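PDB 1XFJ: purine nucleoside phosphorylase from Caulobacter vibrioides, which probably cleaves purine nucleosides with phosphate, releasing the free base and ribose 1-phosphate, and probably also deaminates adenosine to inosine. Local coordinates for residues F25-G30 / W235-R240; K33-S38 / N245-Y250; S38-R43 / Y250-S255. All blocks are in the same frame, centred on the assembly; numbering follows the deposited sequence.

Interaction 1: residues F25-G30 / W235-R240; sequences FTRQGG and WFFSNR
Thr26 and Arg27, in an ST turn just past strand 20-25 of the YfiH-type fold, meet Trp235, Phe236 and Phe237, which run up to the N-cap of helix 239-244. The backbone supplies one hydrogen bond across the contact, from Arg27 N to Trp235 O at 2.8 Å. The turn itself is closed by Gln28 N, which donates to Thr26 OG1 at 3.1 Å. At the N-cap, Ser238 OG caps Arg241 N.

Arg27 CB sits over the centre of the Phe237 ring, a CH-pi contact of 3.8 Å to the centroid. From there the chain bends at chi3 (-57°), which folds the guanidinium back beside the same ring, its plane turned 54° from the ring; Arg27 NH2 is 3.7 Å from Phe237 CE1. Arg27 NH1 is bonded to Glu233 O. Thr26 lies alongside Trp235, with OG1 at the indole edge, while Thr26 CG2 comes to 4.0 Å from Phe236 CE1.

The amide of Gln28 lies over part of the six-membered ring of the indole. Its chain is extended beyond CG and lays the amide almost parallel to the ring, 16° between planes. Glu234 O accepts from NE2, which fixes the amide's rotation, and Arg227 makes a cation-pi contact with the same indole. Gln28 NE2 rests over the rim of the six-membered ring, 3.3 Å from Trp235 CZ3.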
loop_
_atom_site.group_PDB
_atom_site.type_symbol
_atom_site.label_atom_id
_atom_site.label_comp_id
_atom_site.label_asym_id
_atom_site.label_seq_id
_atom_site.Cartn_x
_atom_site.Cartn_y
_atom_site.Cartn_z
ATOM N N PHE A 25 6.100 -6.422 -1.644
ATOM C CA PHE A 25 7.152 -7.128 -0.933
ATOM C C PHE A 25 6.711 -7.753 0.379
ATOM O O PHE A 25 5.671 -7.397 0.941
ATOM C CB PHE A 25 8.339 -6.185 -0.715
ATOM C CG PHE A 25 9.038 -5.815 -1.990
ATOM C CD1 PHE A 25 9.967 -6.682 -2.556
ATOM C CD2 PHE A 25 8.700 -4.649 -2.673
ATOM C CE1 PHE A 25 10.550 -6.398 -3.791
ATOM C CE2 PHE A 25 9.273 -4.352 -3.909
ATOM C CZ PHE A 25 10.202 -5.231 -4.472
ATOM N N THR A 26 7.509 -8.710 0.844
ATOM C CA THR A 26 7.239 -9.398 2.095
ATOM C C THR A 26 8.266 -8.930 3.121
ATOM O O THR A 26 9.026 -7.987 2.871
ATOM C CB THR A 26 7.344 -10.937 1.941
ATOM O OG1 THR A 26 8.718 -11.315 1.782
ATOM C CG2 THR A 26 6.550 -11.409 0.727
ATOM N N ARG A 27 8.289 -9.588 4.274
ATOM C CA ARG A 27 9.225 -9.235 5.331
ATOM C C ARG A 27 10.569 -9.924 5.107
ATOM O O ARG A 27 11.551 -9.614 5.777
ATOM C CB ARG A 27 8.661 -9.659 6.691
ATOM C CG ARG A 27 8.579 -11.167 6.874
ATOM C CD ARG A 27 8.024 -11.518 8.241
ATOM N NE ARG A 27 8.820 -10.931 9.316
ATOM C CZ ARG A 27 8.433 -10.885 10.585
ATOM N NH1 ARG A 27 7.259 -11.394 10.936
ATOM N NH2 ARG A 27 9.210 -10.322 11.502
ATOM N N GLN A 28 10.612 -10.847 4.151
ATOM C CA GLN A 28 11.832 -11.603 3.869
ATOM C C GLN A 28 12.789 -11.010 2.833
ATOM O O GLN A 28 12.372 -10.294 1.918
ATOM C CB GLN A 28 11.455 -13.032 3.456
ATOM C CG GLN A 28 10.887 -13.869 4.595
ATOM C CD GLN A 28 10.605 -15.307 4.193
ATOM O OE1 GLN A 28 11.277 -15.862 3.324
ATOM N NE2 GLN A 28 9.617 -15.923 4.837
ATOM N N GLY A 29 14.080 -11.306 3.005
ATOM C CA GLY A 29 15.093 -10.840 2.072
ATOM C C GLY A 29 15.946 -9.655 2.488
ATOM O O GLY A 29 16.829 -9.245 1.732
ATOM N N GLY A 30 15.701 -9.122 3.682
ATOM C CA GLY A 30 16.450 -7.965 4.155
ATOM C C GLY A 30 17.569 -8.257 5.139
ATOM O O GLY A 30 18.051 -9.384 5.227
ATOM N N TRP A 235 5.344 -14.270 6.447
ATOM C CA TRP A 235 5.610 -13.367 5.336
ATOM C C TRP A 235 5.392 -11.875 5.542
ATOM O O TRP A 235 5.954 -11.073 4.800
ATOM C CB TRP A 235 4.775 -13.796 4.128
ATOM C CG TRP A 235 5.052 -15.180 3.666
ATOM C CD1 TRP A 235 4.266 -16.283 3.844
ATOM C CD2 TRP A 235 6.207 -15.619 2.949
ATOM N NE1 TRP A 235 4.862 -17.386 3.276
ATOM C CE2 TRP A 235 6.055 -17.006 2.721
ATOM C CE3 TRP A 235 7.357 -14.976 2.475
ATOM C CZ2 TRP A 235 7.013 -17.760 2.039
ATOM C CZ3 TRP A 235 8.309 -15.728 1.795
ATOM C CH2 TRP A 235 8.130 -17.106 1.585
ATOM N N PHE A 236 4.592 -11.486 6.528
ATOM C CA PHE A 236 4.306 -10.061 6.690
ATOM C C PHE A 236 4.404 -9.463 8.084
ATOM O O PHE A 236 4.166 -10.141 9.084
ATOM C CB PHE A 236 2.899 -9.772 6.154
ATOM C CG PHE A 236 2.654 -10.316 4.774
ATOM C CD1 PHE A 236 3.330 -9.794 3.673
ATOM C CD2 PHE A 236 1.771 -11.373 4.579
ATOM C CE1 PHE A 236 3.130 -10.319 2.394
ATOM C CE2 PHE A 236 1.562 -11.907 3.305
ATOM C CZ PHE A 236 2.244 -11.379 2.212
ATOM N N PHE A 237 4.767 -8.181 8.128
ATOM C CA PHE A 237 4.830 -7.429 9.375
ATOM C C PHE A 237 3.364 -7.067 9.609
ATOM O O PHE A 237 2.581 -7.027 8.656
ATOM C CB PHE A 237 5.619 -6.127 9.205
ATOM C CG PHE A 237 7.083 -6.317 8.931
ATOM C CD1 PHE A 237 7.892 -7.005 9.829
ATOM C CD2 PHE A 237 7.661 -5.776 7.788
ATOM C CE1 PHE A 237 9.259 -7.151 9.589
ATOM C CE2 PHE A 237 9.022 -5.915 7.539
ATOM C CZ PHE A 237 9.823 -6.605 8.443
ATOM N N SER A 238 2.992 -6.793 10.853
ATOM C CA SER A 238 1.606 -6.442 11.165
ATOM C C SER A 238 1.493 -5.559 12.402
ATOM O O SER A 238 1.893 -5.959 13.498
ATOM C CB SER A 238 0.777 -7.709 11.376
ATOM O OG SER A 238 -0.527 -7.391 11.838
ATOM N N ASN A 239 0.949 -4.359 12.222
ATOM C CA ASN A 239 0.767 -3.427 13.329
ATOM C C ASN A 239 -0.164 -4.029 14.383
ATOM O O ASN A 239 0.068 -3.891 15.590
ATOM C CB ASN A 239 0.195 -2.104 12.803
ATOM C CG ASN A 239 -0.252 -1.168 13.917
ATOM O OD1 ASN A 239 0.513 -0.843 14.825
ATOM N ND2 ASN A 239 -1.500 -0.727 13.845
ATOM N N ARG A 240 -1.211 -4.713 13.934
ATOM C CA ARG A 240 -2.150 -5.313 14.877
ATOM C C ARG A 240 -1.478 -6.420 15.676
ATOM O O ARG A 240 -1.675 -6.531 16.885
ATOM C CB ARG A 240 -3.384 -5.854 14.144
ATOM C CG ARG A 240 -4.444 -6.474 15.057
ATOM C CD ARG A 240 -4.785 -5.571 16.245
ATOM N NE ARG A 240 -5.270 -4.247 15.854
ATOM C CZ ARG A 240 -6.500 -3.987 15.419
ATOM N NH1 ARG A 240 -7.397 -4.960 15.312
ATOM N NH2 ARG A 240 -6.838 -2.745 15.097
#

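Interaction 2: residues K33-S38 / N245-Y250; sequences KGIYDS and NNDGDY
A single 3-10 turn at Ile35-Tyr36, in the long loop between strand 20-25 and helix 49-62, leans on the Asp247-Tyr250 link that leads from helix 239-244 to strand 253-259. The turn is held by its own backbone, Tyr36 N bonding to Lys33 O and Asp37 N to Gly34 O.

The polar part of the contact is one short hydrogen bond: Tyr36 OH donates to Asp249 OD2 at 2.6 Å. The phenol comes in on the anti lone pair of OD2, away from the other carboxylate oxygen, and the carboxylate plane is turned 65° from the ring. Asp249 CG stands anti to the backbone N (chi1 -168°), which carries the carboxylate across to the phenol edge. Both oxygens have further partners, OD2 taking a hydrogen bond from Gln46 N and OD1 a salt bridge from Arg252. These probably favour a charged carboxylate and hold it steady for the tyrosine. Further along the same ring edge, Tyr36 CE1 passes 3.9 Å from Tyr250 O.

Ile35 adds loose van der Waals packing through two of its methyl groups. Ile35 CD1 reaches the backbone at Asp249 O, 3.7 Å away, and Ile35 CG2 brushes Asp247 CG at 4.1 Å, the two side chains running antiparallel past one another. Ile35 CG1 lies over the centre of the Tyr36 ring, packing the two residues of the turn together.

The contact lies near the surface, where Asp247 and Tyr250 also touch Ala242 of helix 239-244 and the chain continues from Tyr250 into strand 253-259.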
loop_
_atom_site.group_PDB
_atom_site.type_symbol
_atom_site.label_atom_id
_atom_site.label_comp_id
_atom_site.label_asym_id
_atom_site.label_seq_id
_atom_site.Cartn_x
_atom_site.Cartn_y
_atom_site.Cartn_z
ATOM N N LYS A 33 17.102 -6.813 12.072
ATOM C CA LYS A 33 17.034 -7.807 13.135
ATOM C C LYS A 33 15.843 -7.642 14.070
ATOM O O LYS A 33 15.142 -6.632 14.038
ATOM C CB LYS A 33 18.320 -7.751 13.968
ATOM C CG LYS A 33 19.607 -7.903 13.174
ATOM C CD LYS A 33 19.836 -9.339 12.745
ATOM C CE LYS A 33 21.239 -9.520 12.189
ATOM N NZ LYS A 33 21.547 -10.948 11.903
ATOM N N GLY A 34 15.637 -8.654 14.909
ATOM C CA GLY A 34 14.558 -8.627 15.879
ATOM C C GLY A 34 13.163 -8.539 15.293
ATOM O O GLY A 34 12.814 -9.270 14.365
ATOM N N ILE A 35 12.357 -7.642 15.849
ATOM C CA ILE A 35 10.991 -7.467 15.378
ATOM C C ILE A 35 10.955 -6.977 13.934
ATOM O O ILE A 35 9.942 -7.117 13.249
ATOM C CB ILE A 35 10.215 -6.462 16.261
ATOM C CG1 ILE A 35 10.906 -5.099 16.238
ATOM C CG2 ILE A 35 10.129 -6.986 17.687
ATOM C CD1 ILE A 35 10.100 -3.997 16.902
ATOM N N TYR A 36 12.066 -6.413 13.470
ATOM C CA TYR A 36 12.146 -5.890 12.109
ATOM C C TYR A 36 12.680 -6.939 11.139
ATOM O O TYR A 36 12.826 -6.672 9.942
ATOM C CB TYR A 36 13.073 -4.672 12.078
ATOM C CG TYR A 36 12.721 -3.611 13.096
ATOM C CD1 TYR A 36 11.562 -2.852 12.966
ATOM C CD2 TYR A 36 13.539 -3.381 14.201
ATOM C CE1 TYR A 36 11.222 -1.887 13.914
ATOM C CE2 TYR A 36 13.215 -2.424 15.153
ATOM C CZ TYR A 36 12.055 -1.681 15.007
ATOM O OH TYR A 36 11.734 -0.743 15.962
ATOM N N ASP A 37 12.943 -8.132 11.665
ATOM C CA ASP A 37 13.512 -9.246 10.905
ATOM C C ASP A 37 13.487 -9.158 9.383
ATOM O O ASP A 37 12.488 -9.438 8.728
ATOM C CB ASP A 37 12.901 -10.571 11.376
ATOM C CG ASP A 37 13.462 -11.780 10.630
ATOM O OD1 ASP A 37 14.615 -11.722 10.150
ATOM O OD2 ASP A 37 12.746 -12.800 10.534
ATOM N N SER A 38 14.614 -8.688 8.814
ATOM C CA SER A 38 14.938 -8.669 7.393
ATOM C C SER A 38 14.477 -7.371 6.737
ATOM O O SER A 38 15.113 -6.317 6.810
ATOM C CB SER A 38 14.315 -9.872 6.685
ATOM O OG SER A 38 15.205 -10.420 5.728
ATOM N N ASN A 245 1.159 -8.175 20.814
ATOM C CA ASN A 245 2.372 -8.745 21.398
ATOM C C ASN A 245 3.122 -7.729 22.250
ATOM O O ASN A 245 4.172 -8.028 22.819
ATOM C CB ASN A 245 3.293 -9.276 20.297
ATOM C CG ASN A 245 2.738 -10.515 19.619
ATOM O OD1 ASN A 245 1.632 -10.501 19.079
ATOM N ND2 ASN A 245 3.508 -11.598 19.645
ATOM N N ASN A 246 2.574 -6.524 22.333
ATOM C CA ASN A 246 3.173 -5.455 23.117
ATOM C C ASN A 246 4.510 -4.967 22.576
ATOM O O ASN A 246 5.387 -4.573 23.346
ATOM C CB ASN A 246 3.341 -5.888 24.577
ATOM C CG ASN A 246 2.033 -6.307 25.215
ATOM O OD1 ASN A 246 1.611 -7.458 25.097
ATOM N ND2 ASN A 246 1.373 -5.368 25.884
ATOM N N ASP A 247 4.682 -5.012 21.258
ATOM C CA ASP A 247 5.914 -4.506 20.668
ATOM C C ASP A 247 5.639 -3.012 20.540
ATOM O O ASP A 247 4.515 -2.610 20.237
ATOM C CB ASP A 247 6.175 -5.102 19.279
ATOM C CG ASP A 247 6.327 -6.614 19.301
ATOM O OD1 ASP A 247 6.890 -7.153 20.276
ATOM O OD2 ASP A 247 5.895 -7.265 18.324
ATOM N N GLY A 248 6.650 -2.190 20.783
ATOM C CA GLY A 248 6.451 -0.756 20.697
ATOM C C GLY A 248 6.647 -0.211 19.299
ATOM O O GLY A 248 6.655 0.999 19.097
ATOM N N ASP A 249 6.796 -1.107 18.329
ATOM C CA ASP A 249 7.001 -0.701 16.944
ATOM C C ASP A 249 6.846 -1.928 16.054
ATOM O O ASP A 249 6.592 -3.027 16.542
ATOM C CB ASP A 249 8.403 -0.096 16.794
ATOM C CG ASP A 249 8.606 0.612 15.467
ATOM O OD1 ASP A 249 7.625 1.136 14.900
ATOM O OD2 ASP A 249 9.764 0.665 15.000
ATOM N N TYR A 250 7.000 -1.742 14.750
ATOM C CA TYR A 250 6.867 -2.850 13.814
ATOM C C TYR A 250 7.554 -2.522 12.501
ATOM O O TYR A 250 7.779 -1.354 12.183
ATOM C CB TYR A 250 5.386 -3.145 13.564
ATOM C CG TYR A 250 4.559 -1.898 13.352
ATOM C CD1 TYR A 250 4.429 -1.321 12.090
ATOM C CD2 TYR A 250 3.956 -1.258 14.434
ATOM C CE1 TYR A 250 3.717 -0.128 11.912
ATOM C CE2 TYR A 250 3.249 -0.076 14.269
ATOM C CZ TYR A 250 3.133 0.487 13.013
ATOM O OH TYR A 250 2.439 1.666 12.874
#

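Interaction 3: residues S38-R43 / Y250-S255; sequences SLNVGR and YGRLLS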
loop_
_atom_site.group_PDB
_atom_site.type_symbol
_atom_site.label_atom_id
_atom_site.label_comp_id
_atom_site.label_asym_id
_atom_site.label_seq_id
_atom_site.Cartn_x
_atom_site.Cartn_y
_atom_site.Cartn_z
ATOM N N SER A 38 14.614 -8.688 8.814
ATOM C CA SER A 38 14.938 -8.669 7.393
ATOM C C SER A 38 14.477 -7.371 6.737
ATOM O O SER A 38 15.113 -6.317 6.810
ATOM C CB SER A 38 14.315 -9.872 6.685
ATOM O OG SER A 38 15.205 -10.420 5.728
ATOM N N LEU A 39 13.431 -7.462 5.858
ATOM C CA LEU A 39 13.059 -6.354 4.975
ATOM C C LEU A 39 12.185 -5.192 5.433
ATOM O O LEU A 39 11.124 -4.934 4.858
ATOM C CB LEU A 39 12.481 -6.936 3.684
ATOM C CG LEU A 39 12.728 -6.126 2.410
ATOM C CD1 LEU A 39 14.224 -6.056 2.121
ATOM C CD2 LEU A 39 11.998 -6.786 1.249
ATOM N N ASN A 40 12.666 -4.454 6.425
ATOM C CA ASN A 40 11.947 -3.299 6.945
ATOM C C ASN A 40 12.366 -2.028 6.205
ATOM O O ASN A 40 13.543 -1.659 6.208
ATOM C CB ASN A 40 12.229 -3.151 8.442
ATOM C CG ASN A 40 11.714 -1.846 9.006
ATOM O OD1 ASN A 40 10.632 -1.384 8.640
ATOM N ND2 ASN A 40 12.481 -1.250 9.916
ATOM N N VAL A 41 11.402 -1.354 5.581
ATOM C CA VAL A 41 11.696 -0.137 4.828
ATOM C C VAL A 41 11.261 1.146 5.540
ATOM O O VAL A 41 11.366 2.240 4.979
ATOM C CB VAL A 41 11.025 -0.169 3.429
ATOM C CG1 VAL A 41 11.549 -1.351 2.624
ATOM C CG2 VAL A 41 9.512 -0.246 3.574
ATOM N N GLY A 42 10.795 1.010 6.779
ATOM C CA GLY A 42 10.337 2.162 7.541
ATOM C C GLY A 42 11.390 3.135 8.046
ATOM O O GLY A 42 12.031 2.901 9.074
ATOM N N ARG A 43 11.567 4.242 7.329
ATOM C CA ARG A 43 12.539 5.252 7.734
ATOM C C ARG A 43 12.102 5.950 9.024
ATOM O O ARG A 43 12.922 6.538 9.735
ATOM C CB ARG A 43 12.715 6.286 6.618
ATOM C CG ARG A 43 13.665 5.847 5.519
ATOM C CD ARG A 43 13.715 6.873 4.403
ATOM N NE ARG A 43 14.827 6.636 3.489
ATOM C CZ ARG A 43 15.051 7.350 2.391
ATOM N NH1 ARG A 43 14.231 8.342 2.070
ATOM N NH2 ARG A 43 16.103 7.085 1.625
ATOM N N TYR A 250 7.000 -1.742 14.750
ATOM C CA TYR A 250 6.867 -2.850 13.814
ATOM C C TYR A 250 7.554 -2.522 12.501
ATOM O O TYR A 250 7.779 -1.354 12.183
ATOM C CB TYR A 250 5.386 -3.145 13.564
ATOM C CG TYR A 250 4.559 -1.898 13.352
ATOM C CD1 TYR A 250 4.429 -1.321 12.090
ATOM C CD2 TYR A 250 3.956 -1.258 14.434
ATOM C CE1 TYR A 250 3.717 -0.128 11.912
ATOM C CE2 TYR A 250 3.249 -0.076 14.269
ATOM C CZ TYR A 250 3.133 0.487 13.013
ATOM O OH TYR A 250 2.439 1.666 12.874
ATOM N N GLY A 251 7.899 -3.563 11.751
ATOM C CA GLY A 251 8.542 -3.366 10.468
ATOM C C GLY A 251 7.498 -2.907 9.469
ATOM O O GLY A 251 6.301 -3.112 9.688
ATOM N N ARG A 252 7.946 -2.284 8.382
ATOM C CA ARG A 252 7.042 -1.791 7.348
ATOM C C ARG A 252 7.325 -2.483 6.018
ATOM O O ARG A 252 8.480 -2.623 5.611
ATOM C CB ARG A 252 7.207 -0.274 7.166
ATOM C CG ARG A 252 7.386 0.509 8.465
ATOM C CD ARG A 252 6.248 0.263 9.443
ATOM N NE ARG A 252 6.561 0.802 10.764
ATOM C CZ ARG A 252 6.631 2.098 11.049
ATOM N NH1 ARG A 252 6.403 3.000 10.103
ATOM N NH2 ARG A 252 6.947 2.491 12.276
ATOM N N LEU A 253 6.259 -2.913 5.350
ATOM C CA LEU A 253 6.361 -3.584 4.059
ATOM C C LEU A 253 6.246 -2.562 2.940
ATOM O O LEU A 253 5.461 -1.623 3.031
ATOM C CB LEU A 253 5.220 -4.579 3.898
ATOM C CG LEU A 253 5.092 -5.661 4.962
ATOM C CD1 LEU A 253 3.684 -6.255 4.916
ATOM C CD2 LEU A 253 6.149 -6.727 4.710
ATOM N N LEU A 254 7.011 -2.756 1.873
ATOM C CA LEU A 254 6.939 -1.841 0.747
ATOM C C LEU A 254 6.183 -2.494 -0.402
ATOM O O LEU A 254 6.242 -3.706 -0.585
ATOM C CB LEU A 254 8.338 -1.464 0.258
ATOM C CG LEU A 254 8.334 -0.323 -0.768
ATOM C CD1 LEU A 254 8.000 0.973 -0.056
ATOM C CD2 LEU A 254 9.682 -0.208 -1.451
ATOM N N SER A 255 5.453 -1.681 -1.156
ATOM C CA SER A 255 4.720 -2.141 -2.329
ATOM C C SER A 255 5.068 -1.066 -3.341
ATOM O O SER A 255 4.971 0.118 -3.034
ATOM C CB SER A 255 3.215 -2.170 -2.070
ATOM O OG SER A 255 2.891 -3.131 -1.081
HETATM O O HOH W 1 9.080 -5.011 2.672
#
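With chi1 at 170°, Asn40 turns its amide away from its own N and lays OD1 against the backbone of Gly251 and Arg252. Arg252, bent at chi2 (-56°), turns its chain back so that NE bonds to Tyr250 O.

Asn40 OD1 is the polar centre of the contact and is gripped by two backbone N-H groups. Arg252 N donates to Asn40 OD1 across the segments at 2.8 Å, tilted from the carbonyl plane, and Gly42 N donates to the same OD1 at 3.0 Å from well above that plane. They reach the oxygen from opposite faces. The other end of the amide, ND2, is bonded to Asp47 OD2 and Ser45 OG, fixing the rotation of the group. Right beside this, Val41 N gives a nearly straight bond of 3.2 Å to Arg252 O (N-H...O 173°). Arg252 is thus held through both its backbone N and its O.

A water continues the junction, donating to Leu39 O at 3.0 Å and accepting from Leu254 N at 3.2 Å.

Apolar packing lies next to these bonds. Val41 CG2 touches Leu254 CB at 3.7 Å, the two side chains crossing at about a right angle, and Ile59 of helix 49-62 and Met110 of strand 106-111 pack against both. The bent Arg252 chain brings Arg252 CG to 3.5 Å from Gly42 CA.

The Asn40 oxygen accepting from Gly42 N makes an Asx turn, and Leu39 just before it centres an inverse gamma turn. Together they fold the irregular loop ahead of helix 49-62 against the start of strand 253-259, in the five-stranded mixed sheet.

In the fold
From the N terminus, strand 20-25 leads into one long loop that carries the first segments of all three interactions in order, 25-30, 33-38 and 38-43, before helix 49-62. Some 200 residues later the second segments follow in the same order, 235-240, 245-250 and 250-255. Each contact therefore closes a very long loop, and the three cross without nesting. Together they bind the first loop to the chain around helix 239-244 and strand 253-259. Interactions 2 and 3 share Ser38 and Tyr250. Interactions 1 and 3 are joined by probable backbone bonds, Arg27 O with Leu39 N and Phe25 N with Leu254 O, the latter linking strands 20-25 and 253-259, neighbours in the five-stranded mixed sheet.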